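Local atomic coordinates of poly(ADP-ribose) glycohydrolase (Thermomonospora curvata, PDB entry 3SII), a protein that probably hydrolyses the ribose-ribose linkages of poly(ADP-ribose), using a catalytic domain of the macrodomain kind. Residues A[67-72]-A[253-258]; A[93-98]-A[110-115]. One frame throughout, in Å; residues are numbered along the deposited sequence.

How the contacts relate
Both contacts draw on one mixed sheet and both meet the bound A1R, yet they serve different ends of it; their centres lie about 17 Å apart. Contact 1, partly buried at the margin of the sheet, pairs the outermost strand 66-70 with 252-256, mostly through regular backbone bonds and apolar side chains, and its loop ends approach the adenine. Contact 2 is wholly buried and nearer the middle of the chain: the end of strand 90-94 meets the start of helix 111-118, and carboxylate and amide groups do most of the work beside the phosphate and the pyrrolidine. Along the chain it is nested within the loop that contact 1 closes.

Contact 1 of 2, residues A[67-72]-A[253-258]. With A1R (5'-O-[(S)-{[(S)-{[(2R,3R,4S)-3,4-dihydroxypyrrolidin-2-yl]methoxy}(hydroxy)phosphoryl]oxy}(hydroxy)phosphoryl]adenosine), chain B.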
ATOM      1  N   ILE A  67      -9.719  15.475   3.956  1.00 16.44           N
ATOM      2  CA  ILE A  67      -8.945  14.961   2.828  1.00 17.93           C
ATOM      3  C   ILE A  67      -7.746  15.873   2.582  1.00 18.71           C
ATOM      4  O   ILE A  67      -7.899  17.090   2.423  1.00 22.73           O
ATOM      5  CB  ILE A  67      -9.806  14.807   1.559  1.00 20.22           C
ATOM      6  CG1 ILE A  67     -10.921  13.788   1.802  1.00 23.58           C
ATOM      7  CG2 ILE A  67      -8.950  14.378   0.376  1.00 20.11           C
ATOM      8  CD1 ILE A  67     -11.783  13.511   0.580  1.00 25.54           C
ATOM      9  N   GLU A  68      -6.549  15.291   2.595  1.00 17.44           N
ATOM     10  CA  GLU A  68      -5.316  16.043   2.383  1.00 19.19           C
ATOM     11  C   GLU A  68      -4.556  15.444   1.214  1.00 15.44           C
ATOM     12  O   GLU A  68      -4.503  14.230   1.070  1.00 16.36           O
ATOM     13  CB  GLU A  68      -4.385  15.947   3.603  1.00 22.52           C
ATOM     14  CG  GLU A  68      -4.879  16.565   4.906  1.00 30.82           C
ATOM     15  CD  GLU A  68      -3.858  16.425   6.035  1.00 33.60           C
ATOM     16  OE1 GLU A  68      -3.345  15.307   6.259  1.00 24.39           O
ATOM     17  OE2 GLU A  68      -3.558  17.438   6.701  1.00 49.28           O
ATOM     18  N   VAL A  69      -3.940  16.295   0.404  1.00 15.20           N
ATOM     19  CA  VAL A  69      -2.918  15.849  -0.541  1.00 13.68           C
ATOM     20  C   VAL A  69      -1.578  16.407  -0.086  1.00 15.62           C
ATOM     21  O   VAL A  69      -1.462  17.607   0.179  1.00 17.40           O
ATOM     22  CB  VAL A  69      -3.208  16.318  -1.981  1.00 17.59           C
ATOM     23  CG1 VAL A  69      -2.130  15.801  -2.933  1.00 17.45           C
ATOM     24  CG2 VAL A  69      -4.572  15.830  -2.427  1.00 17.52           C
ATOM     25  N   THR A  70      -0.569  15.542   0.028  1.00 14.42           N
ATOM     26  CA  THR A  70       0.759  15.954   0.481  1.00 14.54           C
ATOM     27  C   THR A  70       1.821  15.333  -0.411  1.00 13.78           C
ATOM     28  O   THR A  70       1.517  14.421  -1.193  1.00 14.26           O
ATOM     29  CB  THR A  70       1.039  15.518   1.934  1.00 16.17           C
ATOM     30  OG1 THR A  70       1.227  14.097   1.984  1.00 16.51           O
ATOM     31  CG2 THR A  70      -0.115  15.913   2.851  1.00 21.79           C
ATOM     32  N   GLU A  71       3.053  15.826  -0.294  1.00 14.96           N
ATOM     33  CA  GLU A  71       4.199  15.255  -1.015  1.00 16.24           C
ATOM     34  C   GLU A  71       4.950  14.247  -0.149  1.00 18.15           C
ATOM     35  O   GLU A  71       6.093  13.867  -0.442  1.00 19.50           O
ATOM     36  CB  GLU A  71       5.155  16.358  -1.478  1.00 21.15           C
ATOM     37  CG  GLU A  71       4.530  17.357  -2.435  1.00 32.39           C
ATOM     38  CD  GLU A  71       5.546  18.346  -2.977  1.00 42.38           C
ATOM     39  OE1 GLU A  71       6.618  17.901  -3.434  1.00 49.97           O
ATOM     40  OE2 GLU A  71       5.276  19.564  -2.941  1.00 41.11           O
ATOM     41  N   GLU A  72       4.297  13.822   0.924  1.00 13.60           N
ATOM     42  CA  GLU A  72       4.833  12.792   1.800  1.00 14.50           C
ATOM     43  C   GLU A  72       4.941  11.437   1.112  1.00 13.41           C
ATOM     44  O   GLU A  72       4.130  11.093   0.249  1.00 12.82           O
ATOM     45  CB  GLU A  72       3.924  12.627   3.017  1.00 14.32           C
ATOM     46  CG  GLU A  72       3.959  13.765   4.017  1.00 16.51           C
ATOM     47  CD  GLU A  72       2.851  13.646   5.040  1.00 17.62           C
ATOM     48  OE1 GLU A  72       1.680  13.486   4.630  1.00 17.74           O
ATOM     49  OE2 GLU A  72       3.146  13.689   6.256  1.00 21.06           O
ATOM     50  N   VAL A 253      -8.381  11.014   5.147  1.00 10.77           N
ATOM     51  CA  VAL A 253      -7.756  10.342   4.020  1.00  8.75           C
ATOM     52  C   VAL A 253      -6.643  11.234   3.534  1.00 10.49           C
ATOM     53  O   VAL A 253      -6.875  12.413   3.238  1.00 12.80           O
ATOM     54  CB  VAL A 253      -8.739  10.100   2.863  1.00  8.84           C
ATOM     55  CG1 VAL A 253      -8.012   9.495   1.649  1.00 10.18           C
ATOM     56  CG2 VAL A 253      -9.881   9.206   3.311  1.00 13.42           C
ATOM     57  N   VAL A 254      -5.433  10.688   3.476  1.00 10.53           N
ATOM     58  CA  VAL A 254      -4.286  11.427   2.969  1.00  9.74           C
ATOM     59  C   VAL A 254      -3.863  10.803   1.650  1.00  9.68           C
ATOM     60  O   VAL A 254      -3.658   9.596   1.569  1.00 10.54           O
ATOM     61  CB  VAL A 254      -3.086  11.380   3.940  1.00 10.83           C
ATOM     62  CG1 VAL A 254      -1.883  12.143   3.338  1.00 13.84           C
ATOM     63  CG2 VAL A 254      -3.458  11.948   5.301  1.00 14.33           C
ATOM     64  N   PHE A 255      -3.777  11.620   0.605  1.00  9.69           N
ATOM     65  CA  PHE A 255      -3.147  11.184  -0.630  1.00  8.40           C
ATOM     66  C   PHE A 255      -1.706  11.630  -0.546  1.00 11.82           C
ATOM     67  O   PHE A 255      -1.379  12.793  -0.802  1.00 12.37           O
ATOM     68  CB  PHE A 255      -3.873  11.766  -1.845  1.00 11.13           C
ATOM     69  CG  PHE A 255      -5.287  11.263  -1.986  1.00 11.21           C
ATOM     70  CD1 PHE A 255      -5.539  10.027  -2.565  1.00 10.23           C
ATOM     71  CD2 PHE A 255      -6.353  12.015  -1.527  1.00 12.68           C
ATOM     72  CE1 PHE A 255      -6.843   9.546  -2.692  1.00 11.45           C
ATOM     73  CE2 PHE A 255      -7.665  11.547  -1.644  1.00 15.39           C
ATOM     74  CZ  PHE A 255      -7.910  10.304  -2.227  1.00 12.96           C
ATOM     75  N   ALA A 256      -0.857  10.703  -0.127  1.00  9.15           N
ATOM     76  CA  ALA A 256       0.566  10.967   0.036  1.00  8.90           C
ATOM     77  C   ALA A 256       1.244  10.578  -1.266  1.00 10.04           C
ATOM     78  O   ALA A 256       1.362   9.397  -1.594  1.00 12.04           O
ATOM     79  CB  ALA A 256       1.117  10.166   1.212  1.00 10.49           C
ATOM     80  N   VAL A 257       1.680  11.584  -2.017  1.00  9.63           N
ATOM     81  CA  VAL A 257       2.232  11.355  -3.341  1.00 10.79           C
ATOM     82  C   VAL A 257       3.629  11.967  -3.426  1.00 12.28           C
ATOM     83  O   VAL A 257       3.791  13.191  -3.594  1.00 14.96           O
ATOM     84  CB  VAL A 257       1.329  11.936  -4.437  1.00 12.58           C
ATOM     85  CG1 VAL A 257       1.843  11.491  -5.806  1.00 14.18           C
ATOM     86  CG2 VAL A 257      -0.124  11.492  -4.219  1.00 13.61           C
ATOM     87  N   TRP A 258       4.629  11.100  -3.295  1.00 12.65           N
ATOM     88  CA  TRP A 258       6.037  11.473  -3.371  1.00 13.10           C
ATOM     89  C   TRP A 258       6.538  11.147  -4.776  1.00 14.42           C
ATOM     90  O   TRP A 258       6.764   9.981  -5.106  1.00 13.80           O
ATOM     91  CB  TRP A 258       6.835  10.683  -2.330  1.00 16.18           C
ATOM     92  CG  TRP A 258       8.303  10.962  -2.367  1.00 15.65           C
ATOM     93  CD1 TRP A 258       8.909  12.169  -2.167  1.00 21.56           C
ATOM     94  CD2 TRP A 258       9.353  10.025  -2.624  1.00 14.60           C
ATOM     95  NE1 TRP A 258      10.273  12.040  -2.279  1.00 28.69           N
ATOM     96  CE2 TRP A 258      10.572  10.731  -2.561  1.00 23.13           C
ATOM     97  CE3 TRP A 258       9.385   8.654  -2.896  1.00 24.13           C
ATOM     98  CZ2 TRP A 258      11.806  10.118  -2.766  1.00 21.86           C
ATOM     99  CZ3 TRP A 258      10.614   8.043  -3.100  1.00 23.87           C
ATOM    100  CH2 TRP A 258      11.808   8.775  -3.030  1.00 24.11           C
TER
HETATM  101  N1  A1R B1001       5.223   7.152  -1.276  1.00  9.96           N
HETATM  102  C2  A1R B1001       4.247   7.833  -1.947  1.00 11.98           C
HETATM  103  N3  A1R B1001       4.228   7.923  -3.306  1.00 10.13           N
HETATM  104  C4  A1R B1001       5.232   7.301  -3.901  1.00 11.52           C
HETATM  105  C5  A1R B1001       6.267   6.573  -3.321  1.00 11.06           C
HETATM  106  C6  A1R B1001       6.218   6.528  -1.943  1.00 11.23           C
HETATM  107  N6  A1R B1001       7.221   5.841  -1.192  1.00 13.96           N
HETATM  108  N7  A1R B1001       7.116   6.068  -4.299  1.00 13.88           N
HETATM  109  C8  A1R B1001       6.592   6.480  -5.468  1.00 14.19           C
HETATM  110  N9  A1R B1001       5.449   7.238  -5.291  1.00 13.24           N
HETATM  111  C1' A1R B1001       4.592   7.839  -6.298  1.00 13.17           C
HETATM  112  C2' A1R B1001       5.270   8.108  -7.597  1.00 12.99           C
HETATM  113  O2' A1R B1001       4.767   9.266  -8.173  1.00 14.53           O
HETATM  114  C3' A1R B1001       4.924   6.931  -8.424  1.00 13.87           C
HETATM  115  O3' A1R B1001       4.868   7.234  -9.774  1.00 15.90           O
HETATM  116  O4' A1R B1001       3.517   6.981  -6.584  1.00 14.01           O
HETATM  117  C4' A1R B1001       3.580   6.550  -7.918  1.00 15.82           C
HETATM  118  C5' A1R B1001       3.306   5.069  -8.078  1.00 19.75           C
HETATM  119  O5' A1R B1001       4.271   4.313  -7.416  1.00 18.76           O
HETATM  120  PA  A1R B1001       4.727   2.892  -7.993  1.00 18.69           P
HETATM  121  O1A A1R B1001       5.484   2.276  -6.851  1.00 16.32           O
HETATM  122  O2A A1R B1001       5.500   2.955  -9.264  1.00 27.73           O
HETATM  123  O3A A1R B1001       3.366   2.095  -8.160  1.00 18.11           O
HETATM  124  PB  A1R B1001       2.841   1.192  -9.373  1.00 20.94           P
HETATM  125  O1B A1R B1001       2.679   1.972 -10.656  1.00 17.02           O
HETATM  126  O2B A1R B1001       1.538   0.603  -8.911  1.00 21.41           O
HETATM  127  O5N A1R B1001       3.940   0.100  -9.671  1.00 31.19           O
HETATM  128  C5N A1R B1001       3.977  -1.109  -8.976  1.00 37.95           C
HETATM  129  N4N A1R B1001       5.977  -1.366  -8.662  1.00 25.58           N
HETATM  130  C1N A1R B1001       6.555  -1.902  -7.437  1.00 34.00           C
HETATM  131  O2N A1R B1001       6.323  -4.120  -6.633  1.00 25.30           O
HETATM  132  C2N A1R B1001       5.630  -2.999  -7.009  1.00 26.60           C
HETATM  133  O3N A1R B1001       5.332  -3.926  -9.180  1.00 32.85           O
HETATM  134  C3N A1R B1001       4.732  -3.182  -8.177  1.00 27.84           C
HETATM  135  C4N A1R B1001       4.710  -2.113  -9.164  1.00 29.49           C
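The carbonyl oxygen of Glu68 takes the amide N of Phe255 at 2.7 Å, the shortest of four backbone hydrogen bonds here, and the CA-H of Val254 approaches the same oxygen. Phe255 O in turn accepts Thr70 N at 3.0 Å, while Glu68 N on Val253 O and Val257 N on Thr70 O complete the parallel pairing. Strand 66-70 is thus joined as the outermost strand to 252-256 in the macrodomain sheet.

One face carries Ile67, Val69, Val253 and Phe255, branched and aromatic residues suited to the apolar side. Ile67 CG2 meets the edge of the Phe255 ring, 3.7 Å from CE2, because this branch stands anti to the backbone N while CG1 lies beside it (chi1 -62°). Val253 CG1 sits over a face of the ring, toward its rim, and Phe274 and Phe270 add aromatic neighbours.

The other face is polar at its margin and faces helix 74-84. Val254 CG2 packs 3.5 Å from Glu68 OE1, and that carboxylate reaches on to Arg80, which also holds Glu72 OE2. Thr70 OG1, placed between its own N and carbonyl carbon (chi1 72°), accepts Glu72 N at 3.3 Å in an ST turn. It also donates to Glu72 OE1 at 2.8 Å, where the carboxylate oxygen offers its anti lone pair, the one turned from its partner oxygen. A small residue suits the place beneath the turn, where Ala256 CB comes within 3.3 Å of Glu72 O. Past the strand, Trp258 sets a ring edge beside adenine N7 of A1R.

With two carboxylates sharing one guanidinium, and a threonine hydroxyl gripping one of them, the end of the strand is probably held in a fixed shape next to the adenine, and Arg80 is likely to favour the ionised form of both acids.

Contact 2 of 2, residues A[93-98]-A[110-115]; sequences NFASAE and AQEEGL. With A1R (5'-O-[(S)-{[(S)-{[(2R,3R,4S)-3,4-dihydroxypyrrolidin-2-yl]methoxy}(hydroxy)phosphoryl]oxy}(hydroxy)phosphoryl]adenosine), chain B.
The Gln-Glu-Glu part of the PARG signature begins helix 111-118, and Gln111 and Glu112 of this element grip the end of strand 90-94 where it turns into the substrate-binding cleft. Glu112 does so with an extended side chain whose CG is anti to the backbone N (chi1 174°), reaching along the backbone of Phe94 to Ser96. Its OE1 accepts Ser96 N at 2.7 Å, on the syn side but out of the carboxylate plane, and also takes the hydroxyl O2N of A1R at 2.8 Å. Asn93 ND2 approaches OE2 from above that plane, 3.2 Å away and within its own amide plane; Thr174 is its other partner. Gly101 N and a water carried by Ser96 O also bind OE2. With an alanine in place of Glu112, Ser96 N and the A1R hydroxyl would probably lose their common acceptor, and Asn93 one of its two.

The pyrrolidine probably stands where the terminal ribose of the substrate would lie in the macrodomain cleft, and Glu113 OE1 is 3.0 Å from its C1N. One residue earlier on the helix than Glu112, Gln111 bends at chi2 (-108°), which lays its amide flat on a face of the Phe94 ring, the planes only 11° apart and NE2 over the ring centre. A glutamine suits this place because it has both kinds of polar atom: OE1 accepts Phe94 N at 2.9 Å, while NE2 serves Thr74 OG1 and Leu92 O. Leu115 CD1 slides alongside Asn93, 3.6 Å from OD1, a buried oxygen that finds no polar partner. Gln111 N, at the helix start, donates to phosphate oxygen O1A at 2.8 Å, and a water joins that oxygen to Phe94 O and Glu112 N.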
ATOM      1  N   ASN A  93      -0.761  -0.441  -0.257  1.00  7.15           N
ATOM      2  CA  ASN A  93       0.475  -0.925  -0.869  1.00  7.56           C
ATOM      3  C   ASN A  93       0.235  -1.046  -2.372  1.00 10.38           C
ATOM      4  O   ASN A  93      -0.676  -1.771  -2.795  1.00  9.03           O
ATOM      5  CB  ASN A  93       0.825  -2.295  -0.262  1.00  7.14           C
ATOM      6  CG  ASN A  93       1.983  -2.968  -0.964  1.00  8.20           C
ATOM      7  OD1 ASN A  93       2.783  -2.312  -1.627  1.00 11.79           O
ATOM      8  ND2 ASN A  93       2.067  -4.289  -0.837  1.00  8.05           N
ATOM      9  N   PHE A  94       1.031  -0.315  -3.164  1.00 10.10           N
ATOM     10  CA  PHE A  94       0.904  -0.323  -4.623  1.00 11.00           C
ATOM     11  C   PHE A  94       1.579  -1.595  -5.122  1.00 11.01           C
ATOM     12  O   PHE A  94       2.742  -1.591  -5.551  1.00 11.26           O
ATOM     13  CB  PHE A  94       1.576   0.908  -5.250  1.00 11.59           C
ATOM     14  CG  PHE A  94       1.109   2.243  -4.693  1.00 11.44           C
ATOM     15  CD1 PHE A  94      -0.087   2.372  -3.995  1.00 11.73           C
ATOM     16  CD2 PHE A  94       1.873   3.386  -4.913  1.00 11.99           C
ATOM     17  CE1 PHE A  94      -0.500   3.604  -3.501  1.00 11.13           C
ATOM     18  CE2 PHE A  94       1.463   4.619  -4.429  1.00 10.49           C
ATOM     19  CZ  PHE A  94       0.270   4.730  -3.721  1.00 10.08           C
ATOM     20  N   ALA A  95       0.828  -2.684  -5.059  1.00 10.13           N
ATOM     21  CA  ALA A  95       1.400  -4.020  -5.026  1.00 10.77           C
ATOM     22  C   ALA A  95       1.785  -4.590  -6.372  1.00 10.62           C
ATOM     23  O   ALA A  95       1.118  -4.352  -7.387  1.00 12.54           O
ATOM     24  CB  ALA A  95       0.435  -4.970  -4.344  1.00 13.14           C
ATOM     25  N   SER A  96       2.851  -5.380  -6.353  1.00 10.54           N
ATOM     26  CA  SER A  96       3.101  -6.354  -7.406  1.00  9.77           C
ATOM     27  C   SER A  96       2.074  -7.465  -7.300  1.00 11.51           C
ATOM     28  O   SER A  96       1.715  -7.897  -6.206  1.00 12.30           O
ATOM     29  CB  SER A  96       4.494  -6.944  -7.240  1.00 13.48           C
ATOM     30  OG  SER A  96       4.704  -8.029  -8.142  1.00 14.45           O
ATOM     31  N   ALA A  97       1.602  -7.934  -8.446  1.00 10.84           N
ATOM     32  CA  ALA A  97       0.683  -9.055  -8.480  1.00 13.41           C
ATOM     33  C   ALA A  97       1.436 -10.367  -8.332  1.00 13.80           C
ATOM     34  O   ALA A  97       0.844 -11.388  -7.988  1.00 16.04           O
ATOM     35  CB  ALA A  97      -0.084  -9.053  -9.794  1.00 12.50           C
ATOM     36  N   GLU A  98       2.744 -10.323  -8.576  1.00 13.79           N
ATOM     37  CA  GLU A  98       3.529 -11.536  -8.812  1.00 17.15           C
ATOM     38  C   GLU A  98       4.609 -11.844  -7.765  1.00 17.74           C
ATOM     39  O   GLU A  98       4.979 -13.008  -7.584  1.00 16.74           O
ATOM     40  CB  GLU A  98       4.150 -11.476 -10.207  1.00 21.16           C
ATOM     41  CG  GLU A  98       3.106 -11.423 -11.316  1.00 28.72           C
ATOM     42  CD  GLU A  98       3.721 -11.452 -12.699  1.00 46.87           C
ATOM     43  OE1 GLU A  98       4.875 -10.995 -12.846  1.00 49.98           O
ATOM     44  OE2 GLU A  98       3.051 -11.938 -13.636  1.00 51.38           O
ATOM     45  N   ALA A 110      10.661   1.471  -5.788  1.00 15.42           N
ATOM     46  CA  ALA A 110       9.271   1.852  -6.021  1.00 12.82           C
ATOM     47  C   ALA A 110       8.559   1.830  -4.672  1.00 13.26           C
ATOM     48  O   ALA A 110       9.173   1.527  -3.646  1.00 12.87           O
ATOM     49  CB  ALA A 110       8.611   0.904  -7.019  1.00 15.28           C
ATOM     50  N   GLN A 111       7.274   2.160  -4.644  1.00 11.39           N
ATOM     51  CA  GLN A 111       6.604   2.320  -3.346  1.00  9.37           C
ATOM     52  C   GLN A 111       6.558   1.028  -2.525  1.00  9.80           C
ATOM     53  O   GLN A 111       6.870   1.034  -1.326  1.00 10.89           O
ATOM     54  CB  GLN A 111       5.203   2.913  -3.532  1.00  9.54           C
ATOM     55  CG  GLN A 111       4.511   3.288  -2.234  1.00 10.66           C
ATOM     56  CD  GLN A 111       3.376   2.344  -1.883  1.00 11.58           C
ATOM     57  OE1 GLN A 111       3.316   1.210  -2.366  1.00 10.76           O
ATOM     58  NE2 GLN A 111       2.446   2.818  -1.053  1.00  9.48           N
ATOM     59  N   GLU A 112       6.171  -0.079  -3.149  1.00  9.92           N
ATOM     60  CA  GLU A 112       6.068  -1.334  -2.405  1.00 10.25           C
ATOM     61  C   GLU A 112       7.420  -1.769  -1.854  1.00 11.53           C
ATOM     62  O   GLU A 112       7.527  -2.223  -0.711  1.00 11.85           O
ATOM     63  CB  GLU A 112       5.474  -2.456  -3.256  1.00 11.24           C
ATOM     64  CG  GLU A 112       5.523  -3.796  -2.509  1.00 11.96           C
ATOM     65  CD  GLU A 112       4.814  -4.931  -3.217  1.00 12.89           C
ATOM     66  OE1 GLU A 112       4.794  -4.949  -4.463  1.00 16.79           O
ATOM     67  OE2 GLU A 112       4.300  -5.826  -2.512  1.00 13.33           O
ATOM     68  N   GLU A 113       8.452  -1.650  -2.683  1.00 11.40           N
ATOM     69  CA  GLU A 113       9.797  -2.021  -2.270  1.00 10.76           C
ATOM     70  C   GLU A 113      10.231  -1.235  -1.030  1.00 12.47           C
ATOM     71  O   GLU A 113      10.841  -1.791  -0.108  1.00 13.45           O
ATOM     72  CB  GLU A 113      10.775  -1.816  -3.428  1.00 14.84           C
ATOM     73  CG  GLU A 113      10.687  -2.897  -4.495  1.00 15.55           C
ATOM     74  CD  GLU A 113       9.650  -2.631  -5.575  1.00 21.64           C
ATOM     75  OE1 GLU A 113       8.769  -1.766  -5.381  1.00 23.46           O
ATOM     76  OE2 GLU A 113       9.716  -3.304  -6.626  1.00 19.27           O
ATOM     77  N   GLY A 114       9.915   0.057  -1.007  1.00 10.32           N
ATOM     78  CA  GLY A 114      10.183   0.880   0.164  1.00 12.33           C
ATOM     79  C   GLY A 114       9.453   0.378   1.406  1.00 11.44           C
ATOM     80  O   GLY A 114      10.019   0.340   2.500  1.00 13.42           O
ATOM     81  N   LEU A 115       8.188  -0.009   1.249  1.00 10.71           N
ATOM     82  CA  LEU A 115       7.432  -0.566   2.367  1.00 11.58           C
ATOM     83  C   LEU A 115       8.116  -1.848   2.846  1.00 12.00           C
ATOM     84  O   LEU A 115       8.300  -2.050   4.049  1.00 11.51           O
ATOM     85  CB  LEU A 115       5.986  -0.867   1.956  1.00 10.52           C
ATOM     86  CG  LEU A 115       5.158   0.303   1.433  1.00 11.85           C
ATOM     87  CD1 LEU A 115       3.752  -0.174   1.133  1.00 10.27           C
ATOM     88  CD2 LEU A 115       5.140   1.467   2.440  1.00 10.69           C
TER
HETATM   89  N1  A1R B1001       5.223   7.152  -1.276  1.00  9.96           N
HETATM   90  C2  A1R B1001       4.247   7.833  -1.947  1.00 11.98           C
HETATM   91  N3  A1R B1001       4.228   7.923  -3.306  1.00 10.13           N
HETATM   92  C4  A1R B1001       5.232   7.301  -3.901  1.00 11.52           C
HETATM   93  C5  A1R B1001       6.267   6.573  -3.321  1.00 11.06           C
HETATM   94  C6  A1R B1001       6.218   6.528  -1.943  1.00 11.23           C
HETATM   95  N6  A1R B1001       7.221   5.841  -1.192  1.00 13.96           N
HETATM   96  N7  A1R B1001       7.116   6.068  -4.299  1.00 13.88           N
HETATM   97  C8  A1R B1001       6.592   6.480  -5.468  1.00 14.19           C
HETATM   98  N9  A1R B1001       5.449   7.238  -5.291  1.00 13.24           N
HETATM   99  C1' A1R B1001       4.592   7.839  -6.298  1.00 13.17           C
HETATM  100  C2' A1R B1001       5.270   8.108  -7.597  1.00 12.99           C
HETATM  101  O2' A1R B1001       4.767   9.266  -8.173  1.00 14.53           O
HETATM  102  C3' A1R B1001       4.924   6.931  -8.424  1.00 13.87           C
HETATM  103  O3' A1R B1001       4.868   7.234  -9.774  1.00 15.90           O
HETATM  104  O4' A1R B1001       3.517   6.981  -6.584  1.00 14.01           O
HETATM  105  C4' A1R B1001       3.580   6.550  -7.918  1.00 15.82           C
HETATM  106  C5' A1R B1001       3.306   5.069  -8.078  1.00 19.75           C
HETATM  107  O5' A1R B1001       4.271   4.313  -7.416  1.00 18.76           O
HETATM  108  PA  A1R B1001       4.727   2.892  -7.993  1.00 18.69           P
HETATM  109  O1A A1R B1001       5.484   2.276  -6.851  1.00 16.32           O
HETATM  110  O2A A1R B1001       5.500   2.955  -9.264  1.00 27.73           O
HETATM  111  O3A A1R B1001       3.366   2.095  -8.160  1.00 18.11           O
HETATM  112  PB  A1R B1001       2.841   1.192  -9.373  1.00 20.94           P
HETATM  113  O1B A1R B1001       2.679   1.972 -10.656  1.00 17.02           O
HETATM  114  O2B A1R B1001       1.538   0.603  -8.911  1.00 21.41           O
HETATM  115  O5N A1R B1001       3.940   0.100  -9.671  1.00 31.19           O
HETATM  116  C5N A1R B1001       3.977  -1.109  -8.976  1.00 37.95           C
HETATM  117  N4N A1R B1001       5.977  -1.366  -8.662  1.00 25.58           N
HETATM  118  C1N A1R B1001       6.555  -1.902  -7.437  1.00 34.00           C
HETATM  119  O2N A1R B1001       6.323  -4.120  -6.633  1.00 25.30           O
HETATM  120  C2N A1R B1001       5.630  -2.999  -7.009  1.00 26.60           C
HETATM  121  O3N A1R B1001       5.332  -3.926  -9.180  1.00 32.85           O
HETATM  122  C3N A1R B1001       4.732  -3.182  -8.177  1.00 27.84           C
HETATM  123  C4N A1R B1001       4.710  -2.113  -9.164  1.00 29.49           C
HETATM  124  O   HOH W   1       5.032  -0.032  -5.792  1.00 13.66           O
HETATM  125  O   HOH W   2       2.631  -7.736  -3.474  1.00 12.54           O